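Plm1 (Streptomyces sp. HK803, PDB 4HXY) probably reduces, with NADPH, the beta-keto group of the growing polyketide in the first module of phoslactomycin biosynthesis, through its ketoreductase domain. Local coordinates at residues 363-368 with 385-390; 359-364 with 407-412; 182-187 with 393-398. All blocks are in the same frame, centred on the assembly; numbering follows the deposited sequence.

Overall arrangement
All three contacts belong to the part of the chain with the Rossmann-type ketoreductase fold and lie on the same side of the chain's centre. The segments of interactions 1 and 2 overlap at Pro363 and Trp364, touch through Leu386, and have centres about 10 Å apart; both reach the NADPH. Interaction 3 lies about 17 Å from interaction 1 and 16 Å from interaction 2, measured between centres. Strand 408-412 of interaction 2 follows helix 388-400 in the chain. Interaction 1 is nested within the span closed by interaction 3, whereas interactions 2 and 3 cross. Helix 388-400 thereby meets the cofactor loop at its start and loop 182-187 further along.

Interaction 1 of 3, residues 363-368 with 385-390; sequences PWAGGG and PLLVPA. With NDP (NADPH dihydro-nicotinamide-adenine-dinucleotide phosphate), chain C.
Pro363 O takes the backbone N-H of Leu386 at 2.8 Å, N to O, and a CA-H of Pro385 also points at this oxygen, with Pro385 CA 3.4 Å away. In the Rossmann-type ketoreductase fold, 363-368 is the loop that leaves strand 357-361 and runs past the nicotinamide end of NADPH. A second backbone bond, from Ala365 N to Leu386 O, measures 2.8 Å and is nearly straight at 171°. The two bonds flank Trp364 and make a single bridge between it and Leu386, not an extended ladder.

Between them the N-H of Trp364 is given to the cofactor: its N lies 2.8 Å from the carboxamide oxygen O7N, with 165° at the hydrogen. One loop residue therefore meets the nicotinamide amide while its neighbours grip 385-390. Pro385 CB packs against the backbone beside Ala365, and the indole of Trp364 is directed toward Leu199 and His202 of helix 198-210. Leu387 holds the N-cap position of helix 388-400. In the first turn, with CG1 anti to the backbone N (chi1 172°), Val388 brings its other methyl, CG2, to 3.5 Å from Ala365 O.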
loop_
_atom_site.group_PDB
_atom_site.type_symbol
_atom_site.label_atom_id
_atom_site.label_comp_id
_atom_site.label_asym_id
_atom_site.label_seq_id
_atom_site.Cartn_x
_atom_site.Cartn_y
_atom_site.Cartn_z
ATOM N N PRO A 363 -4.457 -5.253 12.192
ATOM C CA PRO A 363 -5.748 -5.886 12.298
ATOM C C PRO A 363 -6.620 -5.153 13.297
ATOM O O PRO A 363 -6.117 -4.610 14.291
ATOM C CB PRO A 363 -5.414 -7.300 12.780
ATOM C CG PRO A 363 -4.057 -7.188 13.399
ATOM C CD PRO A 363 -3.357 -6.144 12.601
ATOM N N TRP A 364 -7.917 -5.115 13.006
ATOM C CA TRP A 364 -8.922 -4.616 13.944
ATOM C C TRP A 364 -9.709 -5.756 14.555
ATOM O O TRP A 364 -9.985 -6.763 13.907
ATOM C CB TRP A 364 -9.963 -3.794 13.199
ATOM C CG TRP A 364 -9.564 -2.410 12.743
ATOM C CD1 TRP A 364 -8.414 -2.031 12.090
ATOM C CD2 TRP A 364 -10.389 -1.246 12.815
ATOM N NE1 TRP A 364 -8.473 -0.688 11.782
ATOM C CE2 TRP A 364 -9.678 -0.186 12.206
ATOM C CE3 TRP A 364 -11.650 -0.992 13.352
ATOM C CZ2 TRP A 364 -10.188 1.104 12.134
ATOM C CZ3 TRP A 364 -12.173 0.300 13.249
ATOM C CH2 TRP A 364 -11.436 1.330 12.647
ATOM N N ALA A 365 -10.115 -5.566 15.796
ATOM C CA ALA A 365 -11.095 -6.442 16.441
ATOM C C ALA A 365 -12.477 -6.082 15.907
ATOM O O ALA A 365 -12.652 -5.039 15.276
ATOM C CB ALA A 365 -11.048 -6.218 17.955
ATOM N N GLY A 366 -13.464 -6.938 16.162
ATOM C CA GLY A 366 -14.884 -6.533 16.019
ATOM C C GLY A 366 -15.583 -6.756 14.689
ATOM O O GLY A 366 -16.628 -6.126 14.410
ATOM N N GLY A 367 -15.028 -7.634 13.860
ATOM C CA GLY A 367 -15.689 -8.037 12.608
ATOM C C GLY A 367 -15.066 -7.434 11.367
ATOM O O GLY A 367 -14.230 -6.535 11.449
ATOM N N GLY A 368 -15.486 -7.946 10.215
ATOM C CA GLY A 368 -14.965 -7.509 8.928
ATOM C C GLY A 368 -14.242 -8.663 8.254
ATOM O O GLY A 368 -14.759 -9.786 8.194
ATOM N N PRO A 385 -5.250 -7.636 17.487
ATOM C CA PRO A 385 -6.266 -6.752 16.894
ATOM C C PRO A 385 -6.529 -5.507 17.738
ATOM O O PRO A 385 -6.633 -5.602 18.970
ATOM C CB PRO A 385 -7.499 -7.652 16.791
ATOM C CG PRO A 385 -6.924 -9.021 16.633
ATOM C CD PRO A 385 -5.716 -9.031 17.545
ATOM N N LEU A 386 -6.631 -4.347 17.071
ATOM C CA LEU A 386 -6.900 -3.082 17.759
ATOM C C LEU A 386 -8.336 -3.121 18.222
ATOM O O LEU A 386 -9.208 -3.519 17.462
ATOM C CB LEU A 386 -6.760 -1.913 16.793
ATOM C CG LEU A 386 -5.356 -1.608 16.300
ATOM C CD1 LEU A 386 -5.403 -0.721 15.023
ATOM C CD2 LEU A 386 -4.539 -0.970 17.425
ATOM N N LEU A 387 -8.587 -2.688 19.448
ATOM C CA LEU A 387 -9.968 -2.525 19.898
ATOM C C LEU A 387 -10.608 -1.350 19.156
ATOM O O LEU A 387 -9.939 -0.386 18.794
ATOM C CB LEU A 387 -10.011 -2.347 21.415
ATOM C CG LEU A 387 -9.318 -3.461 22.203
ATOM C CD1 LEU A 387 -9.596 -3.281 23.689
ATOM C CD2 LEU A 387 -9.771 -4.813 21.703
ATOM N N VAL A 388 -11.899 -1.462 18.874
ATOM C CA VAL A 388 -12.571 -0.484 18.042
ATOM C C VAL A 388 -12.472 0.956 18.577
ATOM O O VAL A 388 -12.190 1.871 17.813
ATOM C CB VAL A 388 -14.020 -0.909 17.733
ATOM C CG1 VAL A 388 -14.726 0.231 17.031
ATOM C CG2 VAL A 388 -14.025 -2.186 16.869
ATOM N N PRO A 389 -12.663 1.171 19.896
ATOM C CA PRO A 389 -12.497 2.548 20.362
ATOM C C PRO A 389 -11.097 3.119 20.106
ATOM O O PRO A 389 -10.946 4.295 19.720
ATOM C CB PRO A 389 -12.759 2.439 21.874
ATOM C CG PRO A 389 -13.592 1.166 22.024
ATOM C CD PRO A 389 -13.052 0.251 20.983
ATOM N N ALA A 390 -10.080 2.290 20.327
ATOM C CA ALA A 390 -8.695 2.702 20.118
ATOM C C ALA A 390 -8.438 3.003 18.645
ATOM O O ALA A 390 -7.735 3.967 18.307
ATOM C CB ALA A 390 -7.742 1.626 20.605
HETATM P PA NDP C . -15.234 -5.958 4.794
HETATM O O1A NDP C . -16.162 -6.152 5.946
HETATM O O2A NDP C . -15.116 -7.057 3.781
HETATM O O5B NDP C . -15.626 -4.612 4.029
HETATM C C5B NDP C . -15.214 -4.406 2.694
HETATM C C4B NDP C . -16.289 -3.633 1.988
HETATM O O4B NDP C . -15.899 -3.353 0.658
HETATM C C3B NDP C . -17.591 -4.391 1.877
HETATM O O3B NDP C . -18.644 -3.510 2.314
HETATM C C2B NDP C . -17.741 -4.715 0.408
HETATM O O2B NDP C . -19.134 -4.755 0.182
HETATM C C1B NDP C . -17.005 -3.526 -0.202
HETATM N N9A NDP C . -16.575 -3.669 -1.588
HETATM C C8A NDP C . -15.742 -4.623 -2.131
HETATM N N7A NDP C . -15.625 -4.396 -3.458
HETATM C C5A NDP C . -16.361 -3.280 -3.769
HETATM C C6A NDP C . -16.597 -2.585 -4.944
HETATM N N6A NDP C . -16.087 -2.915 -6.126
HETATM N N1A NDP C . -17.431 -1.482 -4.891
HETATM C C2A NDP C . -17.983 -1.058 -3.688
HETATM N N3A NDP C . -17.762 -1.741 -2.520
HETATM C C4A NDP C . -16.950 -2.830 -2.581
HETATM O O3 NDP C . -13.737 -5.656 5.303
HETATM P PN NDP C . -13.273 -4.725 6.499
HETATM O O1N NDP C . -12.469 -5.577 7.405
HETATM O O2N NDP C . -14.352 -3.897 7.073
HETATM O O5D NDP C . -12.155 -3.807 5.820
HETATM C C5D NDP C . -12.485 -2.635 5.121
HETATM C C4D NDP C . -11.197 -1.984 4.647
HETATM O O4D NDP C . -10.263 -1.894 5.710
HETATM C C3D NDP C . -10.522 -2.785 3.558
HETATM O O3D NDP C . -10.143 -1.929 2.523
HETATM C C2D NDP C . -9.289 -3.373 4.212
HETATM O O2D NDP C . -8.226 -3.588 3.307
HETATM C C1D NDP C . -8.995 -2.362 5.300
HETATM N N1N NDP C . -8.316 -2.973 6.451
HETATM C C2N NDP C . -8.986 -3.812 7.294
HETATM C C3N NDP C . -8.336 -4.531 8.298
HETATM C C7N NDP C . -9.076 -5.379 9.257
HETATM O O7N NDP C . -8.345 -5.853 10.324
HETATM N N7N NDP C . -10.345 -5.740 9.137
HETATM C C4N NDP C . -6.933 -4.121 8.657
HETATM C C5N NDP C . -6.296 -3.188 7.682
HETATM C C6N NDP C . -7.009 -2.638 6.642
HETATM P P2B NDP C . -19.795 -5.382 -1.134
HETATM O O1X NDP C . -21.279 -5.362 -0.852
HETATM O O2X NDP C . -19.283 -6.810 -1.372
HETATM O O3X NDP C . -19.433 -4.583 -2.317
#

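Interaction 2 of 3, residues 359-364 with 407-412; sequences VAWGPW and PVVADV. With NDP (NADPH dihydro-nicotinamide-adenine-dinucleotide phosphate), chain C.
Strands 359-361 and 408-412 run parallel, their axes 4.7 Å apart at closest approach and 21° apart in direction, and three backbone bonds join them. Ala360 N gives its hydrogen to Pro407 O at 2.9 Å, Val409 N gives its own to Ala360 O at 3.0 Å, and Gly362 N closes the series on Val409 O at 2.8 Å. Ala360 thus straddles Val408, and Val409 straddles Trp361, in the parallel pattern.

With CG anti to the carbonyl carbon (chi1 -60°), Trp361 lays its six-membered ring alongside Val409, whose CG1 meets CZ3 at 3.8 Å. Over the centre of one indole face of Trp361 sits Val359 CG1, 3.4 Å above the plane. The opposite face takes a T-shaped (edge-to-face) contact from Trp364, whose NE1 stands 3.2 Å above it toward the rim, so the ring is held from both sides. In this Rossmann-type core strand 357-361 also pairs with 316-322, and strand 408-412 continues the parallel order. The end of 357-361 opens into the cofactor site: Trp361 CB is 3.5 Å from NADPH C5N, and Gly362 O approaches the nicotinamide C4N. On the other face Ala360 CB meets Val408 CG2.

Past the last direct bond the backbones separate, and one water spans them, donating to Pro363 O and accepting from Asp411 N.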
loop_
_atom_site.group_PDB
_atom_site.type_symbol
_atom_site.label_atom_id
_atom_site.label_comp_id
_atom_site.label_asym_id
_atom_site.label_seq_id
_atom_site.Cartn_x
_atom_site.Cartn_y
_atom_site.Cartn_z
ATOM N N VAL A 359 -4.144 5.607 6.122
ATOM C CA VAL A 359 -3.728 4.979 7.382
ATOM C C VAL A 359 -3.504 3.504 7.101
ATOM O O VAL A 359 -4.438 2.811 6.687
ATOM C CB VAL A 359 -4.786 5.123 8.497
ATOM C CG1 VAL A 359 -4.319 4.456 9.779
ATOM C CG2 VAL A 359 -5.082 6.602 8.797
ATOM N N ALA A 360 -2.276 3.038 7.347
ATOM C CA ALA A 360 -1.922 1.626 7.155
ATOM C C ALA A 360 -2.215 0.903 8.468
ATOM O O ALA A 360 -1.409 0.878 9.388
ATOM C CB ALA A 360 -0.479 1.506 6.734
ATOM N N TRP A 361 -3.419 0.361 8.564
ATOM C CA TRP A 361 -3.865 -0.328 9.753
ATOM C C TRP A 361 -3.292 -1.750 9.933
ATOM O O TRP A 361 -3.232 -2.562 8.988
ATOM C CB TRP A 361 -5.370 -0.498 9.686
ATOM C CG TRP A 361 -6.143 0.767 9.613
ATOM C CD1 TRP A 361 -6.851 1.238 8.549
ATOM C CD2 TRP A 361 -6.392 1.663 10.688
ATOM N NE1 TRP A 361 -7.481 2.401 8.883
ATOM C CE2 TRP A 361 -7.215 2.684 10.196
ATOM C CE3 TRP A 361 -5.960 1.722 11.998
ATOM C CZ2 TRP A 361 -7.631 3.755 10.989
ATOM C CZ3 TRP A 361 -6.385 2.756 12.797
ATOM C CH2 TRP A 361 -7.201 3.776 12.286
ATOM N N GLY A 362 -2.943 -2.054 11.174
ATOM C CA GLY A 362 -2.945 -3.440 11.623
ATOM C C GLY A 362 -4.347 -3.997 11.745
ATOM O O GLY A 362 -5.332 -3.322 11.455
ATOM N N PRO A 363 -4.457 -5.253 12.192
ATOM C CA PRO A 363 -5.748 -5.886 12.298
ATOM C C PRO A 363 -6.620 -5.153 13.297
ATOM O O PRO A 363 -6.117 -4.610 14.291
ATOM C CB PRO A 363 -5.414 -7.300 12.780
ATOM C CG PRO A 363 -4.057 -7.188 13.399
ATOM C CD PRO A 363 -3.357 -6.144 12.601
ATOM N N TRP A 364 -7.917 -5.115 13.006
ATOM C CA TRP A 364 -8.922 -4.616 13.944
ATOM C C TRP A 364 -9.709 -5.756 14.555
ATOM O O TRP A 364 -9.985 -6.763 13.907
ATOM C CB TRP A 364 -9.963 -3.794 13.199
ATOM C CG TRP A 364 -9.564 -2.410 12.743
ATOM C CD1 TRP A 364 -8.414 -2.031 12.090
ATOM C CD2 TRP A 364 -10.389 -1.246 12.815
ATOM N NE1 TRP A 364 -8.473 -0.688 11.782
ATOM C CE2 TRP A 364 -9.678 -0.186 12.206
ATOM C CE3 TRP A 364 -11.650 -0.992 13.352
ATOM C CZ2 TRP A 364 -10.188 1.104 12.134
ATOM C CZ3 TRP A 364 -12.173 0.300 13.249
ATOM C CH2 TRP A 364 -11.436 1.330 12.647
ATOM N N PRO A 407 0.568 7.522 8.341
ATOM C CA PRO A 407 0.835 6.711 9.512
ATOM C C PRO A 407 0.523 5.235 9.351
ATOM O O PRO A 407 -0.349 4.854 8.613
ATOM C CB PRO A 407 -0.103 7.325 10.545
ATOM C CG PRO A 407 -1.270 7.705 9.730
ATOM C CD PRO A 407 -0.711 8.238 8.464
ATOM N N VAL A 408 1.282 4.440 10.088
ATOM C CA VAL A 408 1.049 3.007 10.245
ATOM C C VAL A 408 0.589 2.855 11.694
ATOM O O VAL A 408 1.292 3.305 12.602
ATOM C CB VAL A 408 2.352 2.212 10.012
ATOM C CG1 VAL A 408 2.082 0.697 10.039
ATOM C CG2 VAL A 408 2.988 2.594 8.683
ATOM N N VAL A 409 -0.586 2.261 11.904
ATOM C CA VAL A 409 -1.200 2.163 13.241
ATOM C C VAL A 409 -1.558 0.717 13.536
ATOM O O VAL A 409 -2.415 0.134 12.874
ATOM C CB VAL A 409 -2.452 3.051 13.332
ATOM C CG1 VAL A 409 -3.129 2.901 14.710
ATOM C CG2 VAL A 409 -2.101 4.527 13.027
ATOM N N ALA A 410 -0.876 0.118 14.515
ATOM C CA ALA A 410 -1.016 -1.318 14.781
ATOM C C ALA A 410 -0.565 -1.623 16.202
ATOM O O ALA A 410 0.250 -0.890 16.753
ATOM C CB ALA A 410 -0.183 -2.137 13.766
ATOM N N ASP A 411 -1.093 -2.696 16.780
ATOM C CA ASP A 411 -0.636 -3.184 18.089
ATOM C C ASP A 411 0.343 -4.343 17.850
ATOM O O ASP A 411 -0.093 -5.484 17.626
ATOM C CB ASP A 411 -1.858 -3.661 18.878
ATOM C CG ASP A 411 -1.535 -4.064 20.305
ATOM O OD1 ASP A 411 -0.336 -4.156 20.639
ATOM O OD2 ASP A 411 -2.497 -4.298 21.084
ATOM N N VAL A 412 1.639 -4.032 17.868
ATOM C CA VAL A 412 2.686 -4.997 17.545
ATOM C C VAL A 412 3.456 -5.346 18.809
ATOM O O VAL A 412 3.857 -4.454 19.554
ATOM C CB VAL A 412 3.689 -4.442 16.519
ATOM C CG1 VAL A 412 4.754 -5.512 16.163
ATOM C CG2 VAL A 412 2.962 -3.982 15.245
HETATM P PA NDP C . -15.234 -5.958 4.794
HETATM O O1A NDP C . -16.162 -6.152 5.946
HETATM O O2A NDP C . -15.116 -7.057 3.781
HETATM O O5B NDP C . -15.626 -4.612 4.029
HETATM C C5B NDP C . -15.214 -4.406 2.694
HETATM C C4B NDP C . -16.289 -3.633 1.988
HETATM O O4B NDP C . -15.899 -3.353 0.658
HETATM C C3B NDP C . -17.591 -4.391 1.877
HETATM O O3B NDP C . -18.644 -3.510 2.314
HETATM C C2B NDP C . -17.741 -4.715 0.408
HETATM O O2B NDP C . -19.134 -4.755 0.182
HETATM C C1B NDP C . -17.005 -3.526 -0.202
HETATM N N9A NDP C . -16.575 -3.669 -1.588
HETATM C C8A NDP C . -15.742 -4.623 -2.131
HETATM N N7A NDP C . -15.625 -4.396 -3.458
HETATM C C5A NDP C . -16.361 -3.280 -3.769
HETATM C C6A NDP C . -16.597 -2.585 -4.944
HETATM N N6A NDP C . -16.087 -2.915 -6.126
HETATM N N1A NDP C . -17.431 -1.482 -4.891
HETATM C C2A NDP C . -17.983 -1.058 -3.688
HETATM N N3A NDP C . -17.762 -1.741 -2.520
HETATM C C4A NDP C . -16.950 -2.830 -2.581
HETATM O O3 NDP C . -13.737 -5.656 5.303
HETATM P PN NDP C . -13.273 -4.725 6.499
HETATM O O1N NDP C . -12.469 -5.577 7.405
HETATM O O2N NDP C . -14.352 -3.897 7.073
HETATM O O5D NDP C . -12.155 -3.807 5.820
HETATM C C5D NDP C . -12.485 -2.635 5.121
HETATM C C4D NDP C . -11.197 -1.984 4.647
HETATM O O4D NDP C . -10.263 -1.894 5.710
HETATM C C3D NDP C . -10.522 -2.785 3.558
HETATM O O3D NDP C . -10.143 -1.929 2.523
HETATM C C2D NDP C . -9.289 -3.373 4.212
HETATM O O2D NDP C . -8.226 -3.588 3.307
HETATM C C1D NDP C . -8.995 -2.362 5.300
HETATM N N1N NDP C . -8.316 -2.973 6.451
HETATM C C2N NDP C . -8.986 -3.812 7.294
HETATM C C3N NDP C . -8.336 -4.531 8.298
HETATM C C7N NDP C . -9.076 -5.379 9.257
HETATM O O7N NDP C . -8.345 -5.853 10.324
HETATM N N7N NDP C . -10.345 -5.740 9.137
HETATM C C4N NDP C . -6.933 -4.121 8.657
HETATM C C5N NDP C . -6.296 -3.188 7.682
HETATM C C6N NDP C . -7.009 -2.638 6.642
HETATM P P2B NDP C . -19.795 -5.382 -1.134
HETATM O O1X NDP C . -21.279 -5.362 -0.852
HETATM O O2X NDP C . -19.283 -6.810 -1.372
HETATM O O3X NDP C . -19.433 -4.583 -2.317
HETATM O O HOH W 1 -3.249 -4.348 15.236
#

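Interaction 3 of 3, residues 182-187 with 393-398; sequences GTWTPK and QAMEQA
Loop 182-187, just ahead of strand 189-193 that opens the Rossmann-type domain, lies against helix 388-400 through two neighbouring helix residues, Met395 and Glu396. The polar half is one direct bond: Trp184 N donates to Glu396 OE2 over 3.0 Å. It comes in 56° out of the carboxylate plane, from above the group.

Glu396 reaches the loop because CG is anti to its backbone N (chi1 165°) and the chain stays extended beyond it. The other oxygen, OE1, accepts from a water, which has a weak further link to Thr183 OG1. Gln393 NE2 also reaches OE1, but in one of its two conformers, which leaves that bond doubtful. Thr183 also touches the acid through CG2, which lies 3.8 Å from Glu396 OE2, the two side chains crossing at a slant.

The apolar half is a Met-aromatic contact. Met395 bends at chi3, carrying its methyl CE to 3.6 Å from Trp184 CZ3. Its SD lies 5.4 Å from the centroid of the six-membered ring of Trp184, 46° off the ring normal. One face of the indole is covered from within the loop by Pro186 CD, 3.6 Å above its centre. Val207, Thr272 and Val274 also touch the Trp184 side chain, so the indole packs against helix 198-210 and strand 270-275, with NE1 weakly bonded to Asp316 OD2.

Trp184 N on OE2 and a water on OE1, possibly with Gln393, would restrict rotation of the Glu396 carboxylate and probably favour its ionised form.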
loop_
_atom_site.group_PDB
_atom_site.type_symbol
_atom_site.label_atom_id
_atom_site.label_comp_id
_atom_site.label_asym_id
_atom_site.label_seq_id
_atom_site.Cartn_x
_atom_site.Cartn_y
_atom_site.Cartn_z
ATOM N N GLY A 182 -7.597 17.844 18.044
ATOM C CA GLY A 182 -9.008 18.087 18.302
ATOM C C GLY A 182 -9.877 16.979 17.722
ATOM O O GLY A 182 -9.383 15.963 17.216
ATOM N N THR A 183 -11.183 17.190 17.816
ATOM C CA THR A 183 -12.195 16.216 17.424
ATOM C C THR A 183 -12.469 16.277 15.924
ATOM O O THR A 183 -12.590 17.354 15.381
ATOM C CB THR A 183 -13.505 16.559 18.171
ATOM O OG1 THR A 183 -13.264 16.457 19.584
ATOM C CG2 THR A 183 -14.634 15.621 17.781
ATOM N N TRP A 184 -12.589 15.125 15.262
ATOM C CA TRP A 184 -12.964 15.079 13.854
ATOM C C TRP A 184 -14.459 15.370 13.717
ATOM O O TRP A 184 -15.272 14.655 14.290
ATOM C CB TRP A 184 -12.631 13.701 13.254
ATOM C CG TRP A 184 -12.847 13.629 11.777
ATOM C CD1 TRP A 184 -12.551 14.588 10.844
ATOM C CD2 TRP A 184 -13.413 12.536 11.063
ATOM N NE1 TRP A 184 -12.897 14.136 9.579
ATOM C CE2 TRP A 184 -13.415 12.878 9.699
ATOM C CE3 TRP A 184 -13.908 11.288 11.451
ATOM C CZ2 TRP A 184 -13.913 12.016 8.717
ATOM C CZ3 TRP A 184 -14.412 10.436 10.464
ATOM C CH2 TRP A 184 -14.404 10.813 9.131
ATOM N N THR A 185 -14.798 16.413 12.963
ATOM C CA THR A 185 -16.196 16.865 12.822
ATOM C C THR A 185 -16.521 17.063 11.349
ATOM O O THR A 185 -16.711 18.186 10.882
ATOM C CB THR A 185 -16.459 18.152 13.621
ATOM O OG1 THR A 185 -15.560 19.182 13.195
ATOM C CG2 THR A 185 -16.320 17.920 15.121
ATOM N N PRO A 186 -16.594 15.953 10.592
ATOM C CA PRO A 186 -16.883 16.066 9.172
ATOM C C PRO A 186 -18.261 16.654 8.906
ATOM O O PRO A 186 -19.220 16.338 9.622
ATOM C CB PRO A 186 -16.857 14.612 8.694
ATOM C CG PRO A 186 -17.127 13.810 9.882
ATOM C CD PRO A 186 -16.520 14.546 11.023
ATOM N N LYS A 187 -18.341 17.475 7.878
ATOM C CA LYS A 187 -19.551 18.257 7.568
ATOM C C LYS A 187 -20.137 17.878 6.222
ATOM O O LYS A 187 -19.455 17.288 5.357
ATOM C CB LYS A 187 -19.196 19.751 7.581
ATOM C CG LYS A 187 -18.779 20.221 8.978
ATOM C CD LYS A 187 -18.117 21.563 8.965
ATOM C CE LYS A 187 -17.467 21.834 10.302
ATOM N NZ LYS A 187 -16.294 20.956 10.594
ATOM N N GLN A 393 -10.169 6.283 17.612
ATOM C CA GLN A 393 -9.453 7.434 18.146
ATOM C C GLN A 393 -8.210 7.699 17.308
ATOM O O GLN A 393 -7.933 8.843 16.940
ATOM C CB GLN A 393 -9.075 7.241 19.608
ATOM C CG GLN A 393 -8.254 8.390 20.166
ATOM C CD GLN A 393 -9.047 9.666 20.305
ATOM O OE1 GLN A 393 -9.882 9.794 21.206
ATOM N NE2 GLN A 393 -8.787 10.630 19.422
ATOM N N ALA A 394 -7.490 6.638 16.947
ATOM C CA ALA A 394 -6.307 6.812 16.109
ATOM C C ALA A 394 -6.671 7.341 14.733
ATOM O O ALA A 394 -5.933 8.127 14.156
ATOM C CB ALA A 394 -5.522 5.481 16.002
ATOM N N MET A 395 -7.826 6.920 14.207
ATOM C CA MET A 395 -8.321 7.464 12.943
ATOM C C MET A 395 -8.498 8.984 13.008
ATOM O O MET A 395 -8.040 9.697 12.129
ATOM C CB MET A 395 -9.634 6.801 12.542
ATOM C CG MET A 395 -10.173 7.324 11.219
ATOM S SD MET A 395 -11.843 6.733 10.896
ATOM C CE MET A 395 -12.755 7.712 12.099
ATOM N N GLU A 396 -9.157 9.458 14.056
ATOM C CA GLU A 396 -9.345 10.899 14.277
ATOM C C GLU A 396 -8.003 11.626 14.364
ATOM O O GLU A 396 -7.809 12.666 13.750
ATOM C CB GLU A 396 -10.158 11.110 15.557
ATOM C CG GLU A 396 -10.144 12.499 16.108
ATOM C CD GLU A 396 -11.090 12.655 17.303
ATOM O OE1 GLU A 396 -10.596 12.703 18.472
ATOM O OE2 GLU A 396 -12.324 12.706 17.053
ATOM N N GLN A 397 -7.066 11.042 15.102
ATOM C CA GLN A 397 -5.731 11.611 15.244
ATOM C C GLN A 397 -5.010 11.722 13.893
ATOM O O GLN A 397 -4.372 12.728 13.607
ATOM C CB GLN A 397 -4.899 10.774 16.214
ATOM C CG GLN A 397 -5.321 10.868 17.660
ATOM C CD GLN A 397 -4.564 9.886 18.534
ATOM O OE1 GLN A 397 -4.863 8.709 18.547
ATOM N NE2 GLN A 397 -3.532 10.370 19.228
ATOM N N ALA A 398 -5.141 10.693 13.056
ATOM C CA ALA A 398 -4.501 10.704 11.752
ATOM C C ALA A 398 -5.075 11.781 10.840
ATOM O O ALA A 398 -4.349 12.463 10.106
ATOM C CB ALA A 398 -4.586 9.322 11.090
HETATM O O HOH W 2 -10.314 14.897 20.343
#